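Local coordinates for 8-amino-8-demethylriboflavin N,N-dimethyltransferase (Streptomyces davawensis, PDB 4D7K), which catalyses the S-adenosyl-methionine-dependent double N-methylation of 8-amino-8-demethyl-D-riboflavin, the last two steps of roseoflavin biosynthesis, at residues A34-P39 / A54-D59; G118-S123 / L298-L303; D169-F174 / A194-A199; A183-G188 / D239-G244. All coordinates share one frame; numbering follows the deposited sequence.

Interaction 1. Residues A34-P39 / A54-D59; sequences AKLHLP and AATGSD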
loop_
_atom_site.group_PDB
_atom_site.type_symbol
_atom_site.label_atom_id
_atom_site.label_comp_id
_atom_site.label_asym_id
_atom_site.label_seq_id
_atom_site.Cartn_x
_atom_site.Cartn_y
_atom_site.Cartn_z
ATOM N N ALA A 34 1.278 13.215 -7.551
ATOM C CA ALA A 34 0.753 14.374 -6.848
ATOM C C ALA A 34 1.863 15.352 -6.451
ATOM O O ALA A 34 1.683 16.566 -6.566
ATOM C CB ALA A 34 -0.035 13.933 -5.625
ATOM N N LYS A 35 3.004 14.833 -5.998
ATOM C CA LYS A 35 4.113 15.686 -5.560
ATOM C C LYS A 35 4.705 16.478 -6.722
ATOM O O LYS A 35 5.234 17.568 -6.534
ATOM C CB LYS A 35 5.216 14.860 -4.888
ATOM C CG LYS A 35 4.791 14.140 -3.611
ATOM C CD LYS A 35 4.301 15.099 -2.541
ATOM C CE LYS A 35 5.435 15.957 -2.007
ATOM N NZ LYS A 35 4.974 16.765 -0.848
ATOM N N LEU A 36 4.615 15.924 -7.925
ATOM C CA LEU A 36 5.121 16.605 -9.102
ATOM C C LEU A 36 4.075 17.565 -9.660
ATOM O O LEU A 36 4.316 18.243 -10.658
ATOM C CB LEU A 36 5.539 15.592 -10.163
ATOM C CG LEU A 36 6.842 14.858 -9.861
ATOM C CD1 LEU A 36 6.988 13.666 -10.781
ATOM C CD2 LEU A 36 8.014 15.809 -10.029
ATOM N N HIS A 37 2.915 17.608 -9.006
ATOM C CA HIS A 37 1.800 18.465 -9.406
ATOM C C HIS A 37 1.368 18.216 -10.848
ATOM O O HIS A 37 0.860 19.112 -11.526
ATOM C CB HIS A 37 2.161 19.940 -9.195
ATOM C CG HIS A 37 2.224 20.336 -7.751
ATOM N ND1 HIS A 37 3.412 20.495 -7.074
ATOM C CD2 HIS A 37 1.239 20.564 -6.850
ATOM C CE1 HIS A 37 3.157 20.828 -5.818
ATOM N NE2 HIS A 37 1.850 20.873 -5.657
ATOM N N LEU A 38 1.565 16.984 -11.302
ATOM C CA LEU A 38 1.102 16.556 -12.617
ATOM C C LEU A 38 -0.411 16.714 -12.821
ATOM O O LEU A 38 -0.830 17.111 -13.908
ATOM C CB LEU A 38 1.514 15.105 -12.872
ATOM C CG LEU A 38 3.021 14.929 -13.050
ATOM C CD1 LEU A 38 3.405 13.465 -13.148
ATOM C CD2 LEU A 38 3.490 15.679 -14.279
ATOM N N PRO A 39 -1.239 16.412 -11.794
ATOM C CA PRO A 39 -2.668 16.628 -12.046
ATOM C C PRO A 39 -2.995 18.085 -12.328
ATOM O O PRO A 39 -3.823 18.375 -13.190
ATOM C CB PRO A 39 -3.330 16.183 -10.740
ATOM C CG PRO A 39 -2.350 15.262 -10.107
ATOM C CD PRO A 39 -1.014 15.825 -10.460
ATOM N N ALA A 54 9.894 19.257 -19.144
ATOM C CA ALA A 54 10.420 20.605 -18.933
ATOM C C ALA A 54 9.703 21.294 -17.782
ATOM O O ALA A 54 10.310 22.041 -17.016
ATOM C CB ALA A 54 10.294 21.433 -20.207
ATOM N N ALA A 55 8.407 21.031 -17.663
ATOM C CA ALA A 55 7.593 21.628 -16.611
ATOM C C ALA A 55 7.955 21.119 -15.213
ATOM O O ALA A 55 7.734 21.814 -14.219
ATOM C CB ALA A 55 6.116 21.377 -16.892
ATOM N N THR A 56 8.497 19.906 -15.137
ATOM C CA THR A 56 8.851 19.305 -13.852
ATOM C C THR A 56 10.366 19.211 -13.656
ATOM O O THR A 56 10.846 18.923 -12.558
ATOM C CB THR A 56 8.236 17.894 -13.704
ATOM O OG1 THR A 56 8.698 17.053 -14.765
ATOM C CG2 THR A 56 6.712 17.956 -13.751
ATOM N N GLY A 57 11.122 19.461 -14.718
ATOM C CA GLY A 57 12.565 19.319 -14.651
ATOM C C GLY A 57 12.962 17.858 -14.535
ATOM O O GLY A 57 13.870 17.504 -13.785
ATOM N N SER A 58 12.274 17.006 -15.289
ATOM C CA SER A 58 12.473 15.563 -15.208
ATOM C C SER A 58 13.163 14.989 -16.438
ATOM O O SER A 58 13.098 15.559 -17.526
ATOM C CB SER A 58 11.130 14.855 -15.020
ATOM O OG SER A 58 10.472 15.308 -13.852
ATOM N N ASP A 59 13.819 13.850 -16.256
ATOM C CA ASP A 59 14.277 13.060 -17.385
ATOM C C ASP A 59 13.047 12.554 -18.132
ATOM O O ASP A 59 12.183 11.918 -17.532
ATOM C CB ASP A 59 15.153 11.895 -16.917
ATOM C CG ASP A 59 15.523 10.950 -18.046
ATOM O OD1 ASP A 59 16.451 11.273 -18.820
ATOM O OD2 ASP A 59 14.889 9.879 -18.157
#
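T56 puts its methyl group against the carbonyl O of L36 and the side chain of L38, where helix 49-56 meets the break between helices 13-35 and 38-41. The two segments belong to the O-methyltransferase dimerisation domain, a member of the helix-turn-helix clan, and helix 49-56 with helix 60-72 after it is consistent with the helix-turn-helix pair of that fold.

Take the threonine outward from its backbone. CB of T56 has CD2 of L36 4.2 Å away. The branch then divides the work between apolar and polar partners. CG2, beside the backbone N of T56, lies 3.9 Å from the carbonyl O of L36 and 4.0 Å from CD2 of L38, whose side chain crosses that of T56 at about a right angle. OG1, with chi1 at 59°, sits between the backbone N and the carbonyl carbon, and it is gripped twice: it bonds to O of L52, one turn back in its own helix, and OG of S58 donates to OG1 of T56 at 2.7 Å.

The chain turns sharply at H37, between the two leucines. That residue has positive phi (56°) and closes helix 13-35 in a Schellman motif, and it is also the N-cap residue of helix 38-41. L36 and L38 flank the turn, and they go on to touch L66 and L67 of helix 60-72. L36 also packs on R125 of the second subunit. Within the Schellman turn, N of H37 bonds to O of A34 at 2.9 Å.

Interaction 2. Residues G118-S123 / L298-L303; sequences GDLVES and LDLDML
No flat group takes part where L120 and S123 meet L300 and L303: there are no faces or edges to match, and branched leucine tips with one hydroxyl make the whole contact. L120 holds its CG opposite its backbone N (chi1 179°), which sends both methyls towards helix 293-305. Its CD2 presses on CD1 of L300 at 3.5 Å, tighter than usual for two methyls, while its CD1 lies 3.6 Å from CD2 of L303. Both leucines of helix 293-305 lie across L120 at about a right angle. That same CD2 of L303 also reaches OG of S123 at 3.6 Å, a van der Waals contact; the hydroxyl's hydrogen bond goes to O of V128.

The second subunit closes in around this core. Its L66 packs on L120 and its V29 on L300, and salt bridges run from D301 to its K25 and from D299 to its R65. The small leucine cluster thus pairs two helices far apart in sequence, 120-126 and 293-305, into one surface against the partner's N-terminal domain, an arrangement typical of the intertwined homodimer of cation-independent O-methyltransferases.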
loop_
_atom_site.group_PDB
_atom_site.type_symbol
_atom_site.label_atom_id
_atom_site.label_comp_id
_atom_site.label_asym_id
_atom_site.label_seq_id
_atom_site.Cartn_x
_atom_site.Cartn_y
_atom_site.Cartn_z
ATOM N N GLY A 118 6.816 2.169 9.245
ATOM C CA GLY A 118 7.843 1.146 9.183
ATOM C C GLY A 118 8.315 0.716 10.561
ATOM O O GLY A 118 8.622 -0.457 10.782
ATOM N N ASP A 119 8.362 1.669 11.490
ATOM C CA ASP A 119 8.808 1.407 12.859
ATOM C C ASP A 119 7.697 0.842 13.743
ATOM O O ASP A 119 7.759 0.934 14.971
ATOM C CB ASP A 119 9.359 2.684 13.490
ATOM C CG ASP A 119 10.857 2.634 13.695
ATOM O OD1 ASP A 119 11.412 1.516 13.776
ATOM O OD2 ASP A 119 11.478 3.713 13.782
ATOM N N LEU A 120 6.689 0.254 13.108
ATOM C CA LEU A 120 5.537 -0.296 13.812
ATOM C C LEU A 120 5.942 -1.422 14.761
ATOM O O LEU A 120 5.328 -1.616 15.812
ATOM C CB LEU A 120 4.505 -0.793 12.802
ATOM C CG LEU A 120 3.229 -1.434 13.339
ATOM C CD1 LEU A 120 2.447 -0.431 14.158
ATOM C CD2 LEU A 120 2.394 -1.966 12.188
ATOM N N VAL A 121 6.989 -2.153 14.393
ATOM C CA VAL A 121 7.483 -3.260 15.209
ATOM C C VAL A 121 8.112 -2.767 16.508
ATOM O O VAL A 121 7.818 -3.287 17.587
ATOM C CB VAL A 121 8.515 -4.107 14.440
ATOM C CG1 VAL A 121 9.154 -5.130 15.361
ATOM C CG2 VAL A 121 7.863 -4.798 13.253
ATOM N N GLU A 122 8.982 -1.767 16.410
ATOM C CA GLU A 122 9.639 -1.233 17.598
ATOM C C GLU A 122 8.625 -0.549 18.511
ATOM O O GLU A 122 8.747 -0.607 19.734
ATOM C CB GLU A 122 10.759 -0.263 17.215
ATOM C CG GLU A 122 12.092 -0.938 16.921
ATOM C CD GLU A 122 12.629 -1.718 18.114
ATOM O OE1 GLU A 122 13.358 -1.125 18.940
ATOM O OE2 GLU A 122 12.321 -2.925 18.229
ATOM N N SER A 123 7.619 0.084 17.915
ATOM C CA SER A 123 6.543 0.708 18.682
ATOM C C SER A 123 5.765 -0.321 19.509
ATOM O O SER A 123 5.490 -0.101 20.691
ATOM C CB SER A 123 5.591 1.459 17.747
ATOM O OG SER A 123 4.490 1.995 18.461
ATOM N N LEU A 298 -7.887 0.627 11.052
ATOM C CA LEU A 298 -7.579 2.054 11.136
ATOM C C LEU A 298 -6.989 2.464 12.484
ATOM O O LEU A 298 -6.435 3.554 12.611
ATOM C CB LEU A 298 -8.828 2.896 10.861
ATOM C CG LEU A 298 -9.439 2.865 9.459
ATOM C CD1 LEU A 298 -10.541 3.910 9.360
ATOM C CD2 LEU A 298 -8.389 3.090 8.374
ATOM N N ASP A 299 -7.105 1.602 13.490
ATOM C CA ASP A 299 -6.489 1.886 14.785
ATOM C C ASP A 299 -4.967 1.885 14.659
ATOM O O ASP A 299 -4.259 2.355 15.553
ATOM C CB ASP A 299 -6.931 0.875 15.845
ATOM C CG ASP A 299 -6.528 1.298 17.261
ATOM O OD1 ASP A 299 -6.438 2.516 17.519
ATOM O OD2 ASP A 299 -6.301 0.417 18.115
ATOM N N LEU A 300 -4.476 1.341 13.548
ATOM C CA LEU A 300 -3.059 1.379 13.205
ATOM C C LEU A 300 -2.529 2.810 13.195
ATOM O O LEU A 300 -1.443 3.081 13.711
ATOM C CB LEU A 300 -2.825 0.744 11.837
ATOM C CG LEU A 300 -1.361 0.509 11.492
ATOM C CD1 LEU A 300 -0.882 -0.738 12.208
ATOM C CD2 LEU A 300 -1.151 0.410 9.991
ATOM N N ASP A 301 -3.304 3.711 12.594
ATOM C CA ASP A 301 -2.966 5.132 12.534
ATOM C C ASP A 301 -2.723 5.711 13.923
ATOM O O ASP A 301 -1.754 6.434 14.144
ATOM C CB ASP A 301 -4.080 5.917 11.836
ATOM C CG ASP A 301 -4.170 5.614 10.350
ATOM O OD1 ASP A 301 -3.149 5.217 9.747
ATOM O OD2 ASP A 301 -5.267 5.781 9.779
ATOM N N MET A 302 -3.613 5.386 14.854
ATOM C CA MET A 302 -3.486 5.833 16.235
ATOM C C MET A 302 -2.219 5.276 16.862
ATOM O O MET A 302 -1.540 5.959 17.619
ATOM C CB MET A 302 -4.707 5.402 17.047
ATOM C CG MET A 302 -6.026 5.824 16.435
ATOM S SD MET A 302 -6.490 7.481 16.949
ATOM C CE MET A 302 -6.833 7.169 18.685
ATOM N N LEU A 303 -1.907 4.030 16.527
ATOM C CA LEU A 303 -0.747 3.344 17.085
ATOM C C LEU A 303 0.559 3.938 16.563
ATOM O O LEU A 303 1.546 4.026 17.288
ATOM C CB LEU A 303 -0.823 1.853 16.752
ATOM C CG LEU A 303 -0.140 0.854 17.681
ATOM C CD1 LEU A 303 -0.826 -0.489 17.557
ATOM C CD2 LEU A 303 1.328 0.723 17.336
#

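Interaction 3. Residues D169-F174 / A194-A199; sequences DFLTSF and AGVLTA
In L171, chi1 of -65° sets CG anti to the carbonyl carbon and chi2 of -179° extends the CD1 arm, and the forked tip lies against helix 191-199 at G195 and V196. This leucine is the only residue of 169-174 that touches 194-199. Its CD1 rests 3.7 Å from the carbonyl O of G195, with the CB of A199, one turn further on, at 4.5 Å. CD2 takes the other branch: it meets CG2 of V196 at 4.0 Å and has CA of the same residue 4.1 Å away. V196 sets its CG1 opposite its own backbone N, leaving CG2 beside that N and within touch of the leucine.

Helix 191-199 is the one that follows strand 181-185 and its glycine-rich turn in the Rossmann-like methyltransferase domain, packed on the central sheet through V196 and L197 on F182. F176, in the connection between the two helices, touches both L171 and V196. F170, beside L171 in the chain, touches L284 and V339 of the sheet.

The carbonyl that L171 meets is already at work inside its own helix. O of G195, the neighbour of CD1, accepts the backbone N of A199 at 3.2 Å, and A199 is the residue whose CB that same methyl approaches.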
loop_
_atom_site.group_PDB
_atom_site.type_symbol
_atom_site.label_atom_id
_atom_site.label_comp_id
_atom_site.label_asym_id
_atom_site.label_seq_id
_atom_site.Cartn_x
_atom_site.Cartn_y
_atom_site.Cartn_z
ATOM N N ASP A 169 -22.314 8.520 6.681
ATOM C CA ASP A 169 -22.346 7.410 7.629
ATOM C C ASP A 169 -22.920 7.823 8.985
ATOM O O ASP A 169 -23.590 7.031 9.645
ATOM C CB ASP A 169 -20.944 6.821 7.813
ATOM C CG ASP A 169 -20.544 5.897 6.674
ATOM O OD1 ASP A 169 -21.443 5.397 5.966
ATOM O OD2 ASP A 169 -19.332 5.660 6.488
ATOM N N PHE A 170 -22.660 9.059 9.399
ATOM C CA PHE A 170 -23.224 9.569 10.642
ATOM C C PHE A 170 -24.674 9.986 10.455
ATOM O O PHE A 170 -25.544 9.605 11.238
ATOM C CB PHE A 170 -22.410 10.754 11.171
ATOM C CG PHE A 170 -21.078 10.365 11.740
ATOM C CD1 PHE A 170 -20.997 9.691 12.947
ATOM C CD2 PHE A 170 -19.906 10.668 11.068
ATOM C CE1 PHE A 170 -19.772 9.327 13.471
ATOM C CE2 PHE A 170 -18.679 10.307 11.587
ATOM C CZ PHE A 170 -18.610 9.640 12.789
ATOM N N LEU A 171 -24.928 10.762 9.407
ATOM C CA LEU A 171 -26.233 11.386 9.206
ATOM C C LEU A 171 -27.335 10.396 8.847
ATOM O O LEU A 171 -28.514 10.746 8.874
ATOM C CB LEU A 171 -26.139 12.463 8.123
ATOM C CG LEU A 171 -25.254 13.653 8.487
ATOM C CD1 LEU A 171 -25.231 14.686 7.364
ATOM C CD2 LEU A 171 -25.726 14.273 9.794
ATOM N N THR A 172 -26.959 9.166 8.516
ATOM C CA THR A 172 -27.946 8.153 8.163
ATOM C C THR A 172 -28.063 7.066 9.221
ATOM O O THR A 172 -28.901 6.177 9.107
ATOM C CB THR A 172 -27.618 7.485 6.814
ATOM O OG1 THR A 172 -26.376 6.777 6.920
ATOM C CG2 THR A 172 -27.524 8.529 5.708
ATOM N N SER A 173 -27.227 7.135 10.252
ATOM C CA SER A 173 -27.182 6.077 11.255
ATOM C C SER A 173 -27.755 6.525 12.597
ATOM O O SER A 173 -28.020 5.699 13.472
ATOM C CB SER A 173 -25.747 5.587 11.442
ATOM O OG SER A 173 -25.199 5.147 10.210
ATOM N N PHE A 174 -27.935 7.833 12.758
ATOM C CA PHE A 174 -28.505 8.377 13.984
ATOM C C PHE A 174 -29.537 9.450 13.656
ATOM O O PHE A 174 -29.438 10.123 12.631
ATOM C CB PHE A 174 -27.408 8.950 14.888
ATOM C CG PHE A 174 -27.903 9.379 16.242
ATOM C CD1 PHE A 174 -28.172 8.440 17.227
ATOM C CD2 PHE A 174 -28.100 10.723 16.531
ATOM C CE1 PHE A 174 -28.629 8.828 18.473
ATOM C CE2 PHE A 174 -28.557 11.121 17.775
ATOM C CZ PHE A 174 -28.820 10.173 18.748
ATOM N N ALA A 194 -22.176 21.885 10.217
ATOM C CA ALA A 194 -22.804 22.320 8.969
ATOM C C ALA A 194 -23.608 21.197 8.322
ATOM O O ALA A 194 -24.708 21.422 7.816
ATOM C CB ALA A 194 -21.756 22.839 7.999
ATOM N N GLY A 195 -23.052 19.987 8.341
ATOM C CA GLY A 195 -23.733 18.826 7.790
ATOM C C GLY A 195 -25.040 18.521 8.504
ATOM O O GLY A 195 -26.058 18.232 7.873
ATOM N N VAL A 196 -25.006 18.590 9.832
ATOM C CA VAL A 196 -26.174 18.304 10.657
ATOM C C VAL A 196 -27.261 19.358 10.480
ATOM O O VAL A 196 -28.442 19.030 10.388
ATOM C CB VAL A 196 -25.792 18.210 12.147
ATOM C CG1 VAL A 196 -27.008 17.911 12.987
ATOM C CG2 VAL A 196 -24.732 17.141 12.356
ATOM N N LEU A 197 -26.861 20.625 10.423
ATOM C CA LEU A 197 -27.819 21.716 10.249
ATOM C C LEU A 197 -28.492 21.690 8.874
ATOM O O LEU A 197 -29.585 22.232 8.699
ATOM C CB LEU A 197 -27.138 23.069 10.466
ATOM C CG LEU A 197 -27.293 23.698 11.855
ATOM C CD1 LEU A 197 -26.585 22.876 12.914
ATOM C CD2 LEU A 197 -26.783 25.128 11.861
ATOM N N THR A 198 -27.836 21.067 7.902
ATOM C CA THR A 198 -28.413 20.929 6.570
ATOM C C THR A 198 -29.404 19.771 6.552
ATOM O O THR A 198 -30.357 19.768 5.774
ATOM C CB THR A 198 -27.327 20.702 5.498
ATOM O OG1 THR A 198 -26.292 21.680 5.650
ATOM C CG2 THR A 198 -27.919 20.806 4.095
ATOM N N ALA A 199 -29.178 18.792 7.424
ATOM C CA ALA A 199 -30.064 17.638 7.531
ATOM C C ALA A 199 -31.274 17.943 8.410
ATOM O O ALA A 199 -32.327 17.320 8.272
ATOM C CB ALA A 199 -29.307 16.438 8.074
#

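Interaction 4. Residues A183-G188 / D239-G244; sequences ADIGGG and DVLPTG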
loop_
_atom_site.group_PDB
_atom_site.type_symbol
_atom_site.label_atom_id
_atom_site.label_comp_id
_atom_site.label_asym_id
_atom_site.label_seq_id
_atom_site.Cartn_x
_atom_site.Cartn_y
_atom_site.Cartn_z
ATOM N N ALA A 183 -24.525 21.597 20.034
ATOM C CA ALA A 183 -23.329 22.201 20.601
ATOM C C ALA A 183 -22.111 21.367 20.237
ATOM O O ALA A 183 -21.807 20.371 20.897
ATOM C CB ALA A 183 -23.457 22.336 22.112
ATOM N N ASP A 184 -21.420 21.775 19.178
ATOM C CA ASP A 184 -20.250 21.048 18.706
ATOM C C ASP A 184 -19.004 21.474 19.472
ATOM O O ASP A 184 -18.411 22.512 19.181
ATOM C CB ASP A 184 -20.049 21.268 17.205
ATOM C CG ASP A 184 -19.269 20.139 16.549
ATOM O OD1 ASP A 184 -18.481 19.467 17.250
ATOM O OD2 ASP A 184 -19.446 19.921 15.332
ATOM N N ILE A 185 -18.613 20.668 20.452
ATOM C CA ILE A 185 -17.435 20.960 21.258
ATOM C C ILE A 185 -16.180 20.444 20.566
ATOM O O ILE A 185 -15.970 19.234 20.463
ATOM C CB ILE A 185 -17.536 20.339 22.662
ATOM C CG1 ILE A 185 -18.891 20.667 23.291
ATOM C CG2 ILE A 185 -16.392 20.820 23.547
ATOM C CD1 ILE A 185 -19.191 22.147 23.351
ATOM N N GLY A 186 -15.356 21.373 20.090
ATOM C CA GLY A 186 -14.159 21.037 19.344
ATOM C C GLY A 186 -14.478 20.754 17.887
ATOM O O GLY A 186 -13.849 19.904 17.262
ATOM N N GLY A 187 -15.456 21.478 17.348
ATOM C CA GLY A 187 -15.938 21.237 16.000
ATOM C C GLY A 187 -15.151 21.904 14.884
ATOM O O GLY A 187 -15.632 21.982 13.753
ATOM N N GLY A 188 -13.949 22.380 15.197
ATOM C CA GLY A 188 -13.070 22.974 14.203
ATOM C C GLY A 188 -13.666 24.158 13.461
ATOM O O GLY A 188 -14.077 25.145 14.073
ATOM N N ASP A 239 -14.925 27.357 29.820
ATOM C CA ASP A 239 -15.461 28.699 30.017
ATOM C C ASP A 239 -16.607 29.018 29.062
ATOM O O ASP A 239 -17.644 29.536 29.475
ATOM C CB ASP A 239 -14.353 29.744 29.854
ATOM C CG ASP A 239 -13.295 29.645 30.936
ATOM O OD1 ASP A 239 -13.478 30.264 32.005
ATOM O OD2 ASP A 239 -12.280 28.951 30.715
ATOM N N VAL A 240 -16.419 28.702 27.786
ATOM C CA VAL A 240 -17.369 29.111 26.757
ATOM C C VAL A 240 -18.436 28.059 26.461
ATOM O O VAL A 240 -19.074 28.100 25.410
ATOM C CB VAL A 240 -16.639 29.458 25.443
ATOM C CG1 VAL A 240 -15.725 30.656 25.646
ATOM C CG2 VAL A 240 -15.847 28.257 24.940
ATOM N N LEU A 241 -18.636 27.122 27.384
ATOM C CA LEU A 241 -19.676 26.108 27.212
ATOM C C LEU A 241 -21.063 26.739 27.223
ATOM O O LEU A 241 -21.453 27.370 28.202
ATOM C CB LEU A 241 -19.590 25.041 28.305
ATOM C CG LEU A 241 -18.594 23.900 28.112
ATOM C CD1 LEU A 241 -18.710 22.901 29.254
ATOM C CD2 LEU A 241 -18.816 23.215 26.779
ATOM N N PRO A 242 -21.812 26.571 26.125
ATOM C CA PRO A 242 -23.172 27.111 26.047
ATOM C C PRO A 242 -24.143 26.325 26.921
ATOM O O PRO A 242 -23.932 25.135 27.166
ATOM C CB PRO A 242 -23.521 26.964 24.564
ATOM C CG PRO A 242 -22.699 25.807 24.109
ATOM C CD PRO A 242 -21.414 25.889 24.881
ATOM N N THR A 243 -25.195 26.989 27.381
ATOM C CA THR A 243 -26.183 26.367 28.254
ATOM C C THR A 243 -27.561 26.339 27.592
ATOM O O THR A 243 -27.982 27.316 26.975
ATOM C CB THR A 243 -26.274 27.110 29.608
ATOM O OG1 THR A 243 -24.987 27.109 30.238
ATOM C CG2 THR A 243 -27.286 26.448 30.534
ATOM N N GLY A 244 -28.256 25.212 27.717
ATOM C CA GLY A 244 -29.604 25.096 27.194
ATOM C C GLY A 244 -29.688 24.333 25.887
ATOM O O GLY A 244 -30.744 24.282 25.255
#
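A183 and I185 run in extended strand conformation past L241 and P242, with CA atoms 7.3 Å apart for A183 and P242 and 8.2 Å for I185 and L241, a gap that side chains bridge. I185 does so with its far end. Its CG1 leaves the CB beside the backbone N (chi1 -49°), and CD1 reaches CD2 of L241 at 3.6 Å, the two side chains crossing at about a right angle. In L241, chi2 of -177° sends CD1 out along the extended arm and leaves CD2, the other branch, to meet I185. Two residues back on the strand, CB of A183 lies 4.1 Å from CG of P242. All four residues are buried, and the two aliphatic pairs seat the irregular 239-244 segment on the strand.

At the strand's end the chain makes a type II beta turn from D184 to G187, leading through the glycine run 186-188, which is consistent with the glycine-rich nucleotide-binding motif of class I methyltransferases. N of G188 bonds to the carboxylate of D209, a predicted S-adenosyl-methionine ligand, and the side chain of I185 lies beside that of F237, another.

Strand 181-185 is flanked in the sheet by strands 204-209 and 247-251. P242 also packs on V206 and V208 of the former, its O is bonded to the hydroxyl of Y248 in the latter, and D184 touches F192 and L193 of helix 191-199.

In the fold
Interactions 3 and 4 belong together: their centres are 18 Å apart, their nearest atoms about 6 Å, and they share one strand-turn-helix unit, with strand 181-185 in interaction 4 leading into helix 191-199 in interaction 3. Interaction 4 is the one beside the predicted S-adenosyl-methionine site; I185 lies about 4 Å from F237 and about 8 Å from D209, side chain to side chain. Interactions 1 and 2 instead face the second subunit, one in the dimerisation domain and one in the methyltransferase domain, with centres 32 Å apart. Interaction 1 is the remote one, its centre 45 Å from that of interaction 4 on the opposite side of the chain's centre.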